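Local coordinates for substrate binding periplasmic protein (Ralstonia solanacearum, PDB 3LOP), which probably acts as the periplasmic substrate-binding component of an amino-acid uptake system, and holds a leucine molecule between its two lobes in this crystal, at residues 119-124 and 252-257; 126-131 and 227-232. All blocks are in the same frame, centred on the assembly; numbering follows the deposited sequence.

Contact 1. Residues 119-124 and 252-257; sequences FPIKAS and LVMPNP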
ATOM      1  N   PHE A 119      -8.273   9.989  -2.518  1.00  3.96           N
ATOM      2  CA  PHE A 119      -9.244   8.932  -2.262  1.00  3.03           C
ATOM      3  C   PHE A 119      -8.608   7.628  -1.790  1.00  3.74           C
ATOM      4  O   PHE A 119      -8.371   6.713  -2.585  1.00  3.33           O
ATOM      5  CB  PHE A 119     -10.070   8.666  -3.527  1.00  3.62           C
ATOM      6  CG  PHE A 119     -10.905   9.839  -3.965  1.00  3.91           C
ATOM      7  CD1 PHE A 119     -10.334  10.911  -4.648  1.00  4.73           C
ATOM      8  CD2 PHE A 119     -12.265   9.877  -3.674  1.00  4.48           C
ATOM      9  CE1 PHE A 119     -11.110  12.002  -5.034  1.00  5.57           C
ATOM     10  CE2 PHE A 119     -13.051  10.962  -4.056  1.00  5.04           C
ATOM     11  CZ  PHE A 119     -12.474  12.027  -4.735  1.00  4.99           C
ATOM     12  N   PRO A 120      -8.319   7.527  -0.483  1.00  3.53           N
ATOM     13  CA  PRO A 120      -7.711   6.309   0.055  1.00  3.29           C
ATOM     14  C   PRO A 120      -8.688   5.145  -0.038  1.00  3.63           C
ATOM     15  O   PRO A 120      -9.880   5.300   0.241  1.00  4.26           O
ATOM     16  CB  PRO A 120      -7.400   6.691   1.501  1.00  5.28           C
ATOM     17  CG  PRO A 120      -8.495   7.670   1.833  1.00  5.11           C
ATOM     18  CD  PRO A 120      -8.553   8.520   0.581  1.00  5.58           C
ATOM     19  N   ILE A 121      -8.182   3.982  -0.430  1.00  3.29           N
ATOM     20  CA  ILE A 121      -9.025   2.801  -0.545  1.00  3.81           C
ATOM     21  C   ILE A 121      -8.835   1.852   0.634  1.00  4.00           C
ATOM     22  O   ILE A 121      -9.768   1.590   1.389  1.00  5.10           O
ATOM     23  CB  ILE A 121      -8.732   2.036  -1.855  1.00  4.08           C
ATOM     24  CG1 ILE A 121      -9.169   2.880  -3.057  1.00  2.65           C
ATOM     25  CG2 ILE A 121      -9.444   0.686  -1.850  1.00  4.13           C
ATOM     26  CD1 ILE A 121      -8.833   2.257  -4.408  1.00  2.85           C
ATOM     27  N   LYS A 122      -7.617   1.357   0.808  1.00  5.03           N
ATOM     28  CA  LYS A 122      -7.353   0.401   1.876  1.00  4.60           C
ATOM     29  C   LYS A 122      -7.478   0.933   3.299  1.00  4.58           C
ATOM     30  O   LYS A 122      -7.296   2.128   3.558  1.00  4.94           O
ATOM     31  CB  LYS A 122      -5.972  -0.230   1.678  1.00  4.79           C
ATOM     32  CG  LYS A 122      -4.796   0.698   1.892  1.00  6.98           C
ATOM     33  CD  LYS A 122      -3.566   0.142   1.182  1.00  7.80           C
ATOM     34  CE  LYS A 122      -2.306   0.932   1.498  1.00  8.40           C
ATOM     35  NZ  LYS A 122      -1.686   0.486   2.779  1.00 10.76           N
ATOM     36  N   ALA A 123      -7.813   0.026   4.214  1.00  4.40           N
ATOM     37  CA  ALA A 123      -7.932   0.363   5.627  1.00  4.35           C
ATOM     38  C   ALA A 123      -6.609   1.018   6.013  1.00  4.98           C
ATOM     39  O   ALA A 123      -5.555   0.655   5.487  1.00  5.34           O
ATOM     40  CB  ALA A 123      -8.172  -0.897   6.451  1.00  5.87           C
ATOM     41  N   SER A 124      -6.676   1.975   6.934  1.00  4.35           N
ATOM     42  CA  SER A 124      -5.513   2.754   7.365  1.00  3.85           C
ATOM     43  C   SER A 124      -4.472   2.053   8.233  1.00  3.85           C
ATOM     44  O   SER A 124      -4.713   0.982   8.786  1.00  4.04           O
ATOM     45  CB  SER A 124      -5.994   3.987   8.121  1.00  4.42           C
ATOM     46  OG  SER A 124      -6.435   3.620   9.421  1.00  6.62           O
ATOM     47  N   LEU A 252      -4.400  -7.891   6.855  1.00  5.89           N
ATOM     48  CA  LEU A 252      -4.842  -7.967   5.470  1.00  6.18           C
ATOM     49  C   LEU A 252      -5.800  -6.813   5.188  1.00  5.58           C
ATOM     50  O   LEU A 252      -6.813  -6.672   5.875  1.00  6.65           O
ATOM     51  CB  LEU A 252      -5.567  -9.294   5.231  1.00  8.17           C
ATOM     52  CG  LEU A 252      -4.774 -10.582   5.471  1.00  9.88           C
ATOM     53  CD1 LEU A 252      -5.723 -11.773   5.579  1.00 10.52           C
ATOM     54  CD2 LEU A 252      -3.790 -10.774   4.342  1.00 11.57           C
ATOM     55  N   VAL A 253      -5.479  -5.989   4.193  1.00  3.77           N
ATOM     56  CA  VAL A 253      -6.334  -4.862   3.823  1.00  4.22           C
ATOM     57  C   VAL A 253      -6.714  -4.948   2.343  1.00  4.76           C
ATOM     58  O   VAL A 253      -7.375  -4.064   1.797  1.00  4.74           O
ATOM     59  CB  VAL A 253      -5.645  -3.505   4.108  1.00  4.28           C
ATOM     60  CG1 VAL A 253      -5.370  -3.377   5.597  1.00  7.62           C
ATOM     61  CG2 VAL A 253      -4.356  -3.382   3.313  1.00  5.44           C
HETATM   62  N   MSE A 254      -6.285  -6.035   1.713  1.00  5.30           N
HETATM   63  CA  MSE A 254      -6.557  -6.309   0.306  1.00  6.12           C
HETATM   64  C   MSE A 254      -6.878  -7.791   0.151  1.00  7.25           C
HETATM   65  O   MSE A 254      -6.574  -8.592   1.037  1.00  8.07           O
HETATM   66  CB  MSE A 254      -5.320  -6.005  -0.544  1.00  7.53           C
HETATM   67  CG  MSE A 254      -5.083  -4.544  -0.875  1.00  9.26           C
HETATM   68 SE   MSE A 254      -6.342  -3.900  -2.183  1.00 13.61          SE
HETATM   69  CE  MSE A 254      -6.815  -2.234  -1.332  1.00 11.81           C
ATOM     70  N   PRO A 255      -7.514  -8.174  -0.968  1.00  6.21           N
ATOM     71  CA  PRO A 255      -7.828  -9.590  -1.177  1.00  6.95           C
ATOM     72  C   PRO A 255      -6.500 -10.352  -1.100  1.00  7.14           C
ATOM     73  O   PRO A 255      -5.485  -9.902  -1.637  1.00  7.18           O
ATOM     74  CB  PRO A 255      -8.428  -9.598  -2.578  1.00  7.04           C
ATOM     75  CG  PRO A 255      -9.153  -8.285  -2.626  1.00  7.37           C
ATOM     76  CD  PRO A 255      -8.154  -7.334  -1.997  1.00  5.82           C
ATOM     77  N   ASN A 256      -6.512 -11.499  -0.432  1.00  6.26           N
ATOM     78  CA  ASN A 256      -5.311 -12.306  -0.244  1.00  6.35           C
ATOM     79  C   ASN A 256      -4.929 -13.140  -1.464  1.00  7.58           C
ATOM     80  O   ASN A 256      -5.676 -14.021  -1.873  1.00  6.12           O
ATOM     81  CB  ASN A 256      -5.525 -13.216   0.971  1.00  6.87           C
ATOM     82  CG  ASN A 256      -4.327 -14.091   1.282  1.00  5.16           C
ATOM     83  OD1 ASN A 256      -3.261 -13.957   0.687  1.00  6.69           O
ATOM     84  ND2 ASN A 256      -4.502 -14.998   2.239  1.00  6.49           N
ATOM     85  N   PRO A 257      -3.757 -12.863  -2.065  1.00  6.54           N
ATOM     86  CA  PRO A 257      -3.301 -13.614  -3.240  1.00  8.99           C
ATOM     87  C   PRO A 257      -3.293 -15.121  -2.970  1.00  9.60           C
ATOM     88  O   PRO A 257      -3.447 -15.927  -3.889  1.00 10.92           O
ATOM     89  CB  PRO A 257      -1.893 -13.074  -3.470  1.00  9.46           C
ATOM     90  CG  PRO A 257      -1.996 -11.671  -3.001  1.00  9.51           C
ATOM     91  CD  PRO A 257      -2.798 -11.795  -1.727  1.00  6.99           C
TER
HETATM   92  O   HOH W   1      -9.209  -2.466   3.155  1.00  4.35           O
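V253 and the peptide group joining K122 to A123 face one another where two connecting segments of a two-lobed periplasmic binding protein come together. The valine CB stands obliquely over one side of that flat amide, 4.1 Å from A123 N. A water lies toward the other side, closer to the amide plane; it accepts from A123 N at 3.0 Å and donates to V253 O at 2.8 Å. One valine residue thus meets the peptide with both its side chain and, through the water, its carbonyl. At the strand 118-119 end, where the first segment begins, the ring of F119 has F332 edge-to-face and R335 in a cation-pi contact.

The isopropyl group of V253 divides its work between two neighbours. CG1, lying beside the valine's own N, touches A123 CB at 3.8 Å, while CG2 rests on K122 CB at 3.9 Å. K122 starts toward the valine, but with CG placed between its backbone N and carbonyl carbon (chi1 69°) the chain then leads off toward the metal site. M254, a selenomethionine in this crystal, doubles back at chi2 (-73°), which carries CE to within 3.7 Å of K122 CB. The same methyl meets I121 CG2 at 4.0 Å, the two side chains crossing at about a right angle.

Every touching residue is buried, and what joins the two chains directly is apolar packing, with one water bridging their backbones. Their course, from strand 118-119 into helix 125-138 and from strand 249-252 toward helix 263-275, is consistent with two of the interlobe crossovers that form the hinge of this family. S124 ends the first segment as N-cap of helix 125-138, its OG bonded to Q127 N.

Contact 2. Residues 126-131 and 227-232; sequences QQEIDK and GLSSID. With LEU (leucine), chain B.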
ATOM      1  N   GLN A 126      -3.467   3.082  11.079  1.00  5.31           N
ATOM      2  CA  GLN A 126      -3.946   3.087  12.456  1.00  6.07           C
ATOM      3  C   GLN A 126      -4.857   1.889  12.708  1.00  5.32           C
ATOM      4  O   GLN A 126      -4.811   1.287  13.777  1.00  5.99           O
ATOM      5  CB  GLN A 126      -4.690   4.385  12.771  1.00  8.05           C
ATOM      6  CG  GLN A 126      -4.988   4.572  14.262  1.00 11.49           C
ATOM      7  CD  GLN A 126      -3.729   4.568  15.116  1.00 13.84           C
ATOM      8  OE1 GLN A 126      -2.816   5.367  14.900  1.00 17.67           O
ATOM      9  NE2 GLN A 126      -3.677   3.667  16.094  1.00 14.53           N
ATOM     10  N   GLN A 127      -5.682   1.540  11.724  1.00  4.98           N
ATOM     11  CA  GLN A 127      -6.559   0.387  11.878  1.00  5.15           C
ATOM     12  C   GLN A 127      -5.709  -0.875  11.983  1.00  5.00           C
ATOM     13  O   GLN A 127      -6.003  -1.758  12.787  1.00  5.28           O
ATOM     14  CB  GLN A 127      -7.521   0.261  10.695  1.00  4.95           C
ATOM     15  CG  GLN A 127      -8.558   1.364  10.600  1.00  6.76           C
ATOM     16  CD  GLN A 127      -9.547   1.119   9.477  1.00  6.95           C
ATOM     17  OE1 GLN A 127     -10.460   0.297   9.604  1.00 11.96           O
ATOM     18  NE2 GLN A 127      -9.361   1.812   8.363  1.00  5.31           N
ATOM     19  N   GLU A 128      -4.659  -0.954  11.166  1.00  4.78           N
ATOM     20  CA  GLU A 128      -3.754  -2.101  11.175  1.00  5.38           C
ATOM     21  C   GLU A 128      -3.068  -2.217  12.534  1.00  4.77           C
ATOM     22  O   GLU A 128      -3.015  -3.295  13.131  1.00  5.00           O
ATOM     23  CB  GLU A 128      -2.667  -1.947  10.105  1.00  4.61           C
ATOM     24  CG  GLU A 128      -3.131  -2.043   8.661  1.00  6.95           C
ATOM     25  CD  GLU A 128      -1.958  -1.989   7.695  1.00  9.07           C
ATOM     26  OE1 GLU A 128      -1.013  -2.787   7.873  1.00  9.57           O
ATOM     27  OE2 GLU A 128      -1.973  -1.156   6.764  1.00  9.65           O
ATOM     28  N   ILE A 129      -2.539  -1.095  13.012  1.00  5.15           N
ATOM     29  CA  ILE A 129      -1.839  -1.051  14.287  1.00  5.28           C
ATOM     30  C   ILE A 129      -2.758  -1.409  15.451  1.00  5.76           C
ATOM     31  O   ILE A 129      -2.395  -2.215  16.310  1.00  6.38           O
ATOM     32  CB  ILE A 129      -1.200   0.341  14.506  1.00  5.71           C
ATOM     33  CG1 ILE A 129      -0.097   0.557  13.465  1.00  5.64           C
ATOM     34  CG2 ILE A 129      -0.637   0.450  15.915  1.00  6.94           C
ATOM     35  CD1 ILE A 129       0.493   1.955  13.452  1.00  7.22           C
ATOM     36  N   ASP A 130      -3.950  -0.823  15.480  1.00  6.04           N
ATOM     37  CA  ASP A 130      -4.894  -1.132  16.548  1.00  7.45           C
ATOM     38  C   ASP A 130      -5.160  -2.631  16.607  1.00  7.01           C
ATOM     39  O   ASP A 130      -5.064  -3.253  17.665  1.00  7.55           O
ATOM     40  CB  ASP A 130      -6.229  -0.408  16.329  1.00  9.73           C
ATOM     41  CG  ASP A 130      -6.152   1.071  16.636  1.00 14.70           C
ATOM     42  OD1 ASP A 130      -5.308   1.466  17.468  1.00 17.81           O
ATOM     43  OD2 ASP A 130      -6.950   1.840  16.057  1.00 18.46           O
ATOM     44  N   LYS A 131      -5.489  -3.215  15.462  1.00  7.24           N
ATOM     45  CA  LYS A 131      -5.797  -4.638  15.410  1.00  7.59           C
ATOM     46  C   LYS A 131      -4.627  -5.535  15.817  1.00  7.43           C
ATOM     47  O   LYS A 131      -4.789  -6.425  16.651  1.00  8.10           O
ATOM     48  CB  LYS A 131      -6.286  -5.010  14.009  1.00 10.75           C
ATOM     49  CG  LYS A 131      -7.276  -6.170  13.982  1.00 15.20           C
ATOM     50  CD  LYS A 131      -7.885  -6.337  12.598  1.00 17.66           C
ATOM     51  CE  LYS A 131      -8.918  -7.451  12.573  1.00 19.21           C
ATOM     52  NZ  LYS A 131     -10.045  -7.180  13.506  1.00 19.46           N
ATOM     53  N   GLY A 227       4.194  -6.255  11.008  1.00  4.46           N
ATOM     54  CA  GLY A 227       4.423  -4.981  10.352  1.00  4.28           C
ATOM     55  C   GLY A 227       3.269  -4.488   9.507  1.00  4.74           C
ATOM     56  O   GLY A 227       2.272  -5.187   9.319  1.00  6.45           O
ATOM     57  N   LEU A 228       3.420  -3.269   8.998  1.00  3.97           N
ATOM     58  CA  LEU A 228       2.405  -2.624   8.170  1.00  4.43           C
ATOM     59  C   LEU A 228       2.262  -3.239   6.780  1.00  4.56           C
ATOM     60  O   LEU A 228       3.155  -3.938   6.300  1.00  5.31           O
ATOM     61  CB  LEU A 228       2.731  -1.136   8.023  1.00  5.38           C
ATOM     62  CG  LEU A 228       2.664  -0.290   9.296  1.00  5.60           C
ATOM     63  CD1 LEU A 228       3.174   1.118   9.003  1.00  7.92           C
ATOM     64  CD2 LEU A 228       1.238  -0.252   9.814  1.00  6.12           C
ATOM     65  N   SER A 229       1.134  -2.949   6.134  1.00  5.47           N
ATOM     66  CA  SER A 229       0.843  -3.459   4.794  1.00  5.19           C
ATOM     67  C   SER A 229       1.772  -2.873   3.733  1.00  6.82           C
ATOM     68  O   SER A 229       1.648  -3.175   2.544  1.00  6.95           O
ATOM     69  CB  SER A 229      -0.614  -3.179   4.426  1.00  5.42           C
ATOM     70  OG  SER A 229      -0.874  -1.789   4.393  1.00  7.05           O
ATOM     71  N   SER A 230       2.690  -2.018   4.168  1.00  4.82           N
ATOM     72  CA  SER A 230       3.671  -1.432   3.269  1.00  6.37           C
ATOM     73  C   SER A 230       4.716  -2.513   2.988  1.00  6.22           C
ATOM     74  O   SER A 230       5.569  -2.363   2.113  1.00  7.61           O
ATOM     75  CB  SER A 230       4.333  -0.223   3.934  1.00  6.86           C
ATOM     76  OG  SER A 230       4.793  -0.547   5.238  1.00  7.27           O
ATOM     77  N   ILE A 231       4.632  -3.603   3.746  1.00  5.56           N
ATOM     78  CA  ILE A 231       5.550  -4.729   3.609  1.00  5.68           C
ATOM     79  C   ILE A 231       4.828  -5.953   3.043  1.00  6.10           C
ATOM     80  O   ILE A 231       4.098  -6.639   3.755  1.00  7.56           O
ATOM     81  CB  ILE A 231       6.150  -5.100   4.975  1.00  5.29           C
ATOM     82  CG1 ILE A 231       6.862  -3.883   5.569  1.00  5.35           C
ATOM     83  CG2 ILE A 231       7.109  -6.276   4.822  1.00  6.15           C
ATOM     84  CD1 ILE A 231       7.182  -4.013   7.045  1.00  5.30           C
ATOM     85  N   ASP A 232       5.033  -6.219   1.759  1.00  6.24           N
ATOM     86  CA  ASP A 232       4.409  -7.362   1.101  1.00  7.55           C
ATOM     87  C   ASP A 232       5.035  -8.635   1.681  1.00  7.91           C
ATOM     88  O   ASP A 232       6.238  -8.857   1.541  1.00  8.20           O
ATOM     89  CB  ASP A 232       4.675  -7.280  -0.405  1.00  8.00           C
ATOM     90  CG  ASP A 232       3.887  -8.299  -1.197  1.00 10.56           C
ATOM     91  OD1 ASP A 232       3.854  -9.477  -0.786  1.00 10.99           O
ATOM     92  OD2 ASP A 232       3.311  -7.920  -2.240  1.00  8.43           O
TER
HETATM   93  N   LEU B 400       3.765   3.818   0.474  1.00  4.82           N
HETATM   94  CA  LEU B 400       4.971   3.169   1.061  1.00  7.09           C
HETATM   95  C   LEU B 400       5.021   1.707   0.662  1.00  7.25           C
HETATM   96  O   LEU B 400       6.127   1.135   0.719  1.00  7.88           O
HETATM   97  CB  LEU B 400       4.917   3.284   2.574  1.00  3.61           C
HETATM   98  CG  LEU B 400       4.586   4.740   2.883  1.00  7.47           C
HETATM   99  CD1 LEU B 400       3.664   4.830   4.016  1.00  1.00           C
HETATM  100  CD2 LEU B 400       5.826   5.497   3.140  1.00  1.00           C
HETATM  101  OXT LEU B 400       3.954   1.159   0.304  1.00  8.31           O
HETATM  102  O   HOH W   2       0.076  -5.423   7.834  1.00  6.66           O
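E128 on helix 125-138 points its carboxylate at S229 like a two-pronged fork, joining the helix to the loop that follows strand 224-227, the last strand of a four-stranded parallel sheet in the periplasmic binding fold. S229 N donates to OE1 of E128 at 2.8 Å; the oxygen uses its syn lone pair, though the N-H is well bent (131°). S229 OG donates to OE2 of E128 at 2.7 Å, also on the syn side but 30° out of the carboxylate plane. The serine hydroxyl lies between its backbone N and carbonyl carbon (chi1 62°), which swings OG round to the side of its own N, and both reach the same carboxylate. Gripped at both oxygens, the buried acid is probably kept from rotating about its last bond.

A water lies between E128 OE1 and G227 O and can donate to either, at 2.9 and 2.7 Å, although more acceptors compete for its protons than it has. Alongside this polar grip, the side chains of I129 and L228 pass at a slant, I129 CG1 lying 4.0 Å from L228 CD2. Both side chains also pack on F201 of the neighbouring strand 199-203 and on helix 152-166, tying the helix and loop to the same apolar layer.

Beyond S229 the loop folds as a type I turn from L228 to I231, with I231 N bonded to L228 O. The turn sets S230 against the bound leucine and leads into D232, which caps helix 233-240 with OD1 on G234 N and accepts from R285 N with OD2. S230 OG is tied back to A204 O, and the side that faces the ligand is its methylene, with S230 CB 3.8 Å from CB of the bound leucine.

In the fold
Both segments of contact 2 fall between those of contact 1 in sequence, and the centres of the two contacts lie about 10 Å apart. They meet where K122 NZ comes within 2.9 Å of S229 OG, a weak interaction at most, so the serine stands between the lysine of 119-124 and the glutamate of the helix. V253 also spans both, its CG1 lying 4.0 Å from E128 CG. The bound magnesium is about 3 Å from the nearest side-chain atom of K122 and about 4 Å from that of S229. S230 of contact 2 lines the leucine pocket, while the side chain of K122 in contact 1 comes within about 6 Å of the ligand.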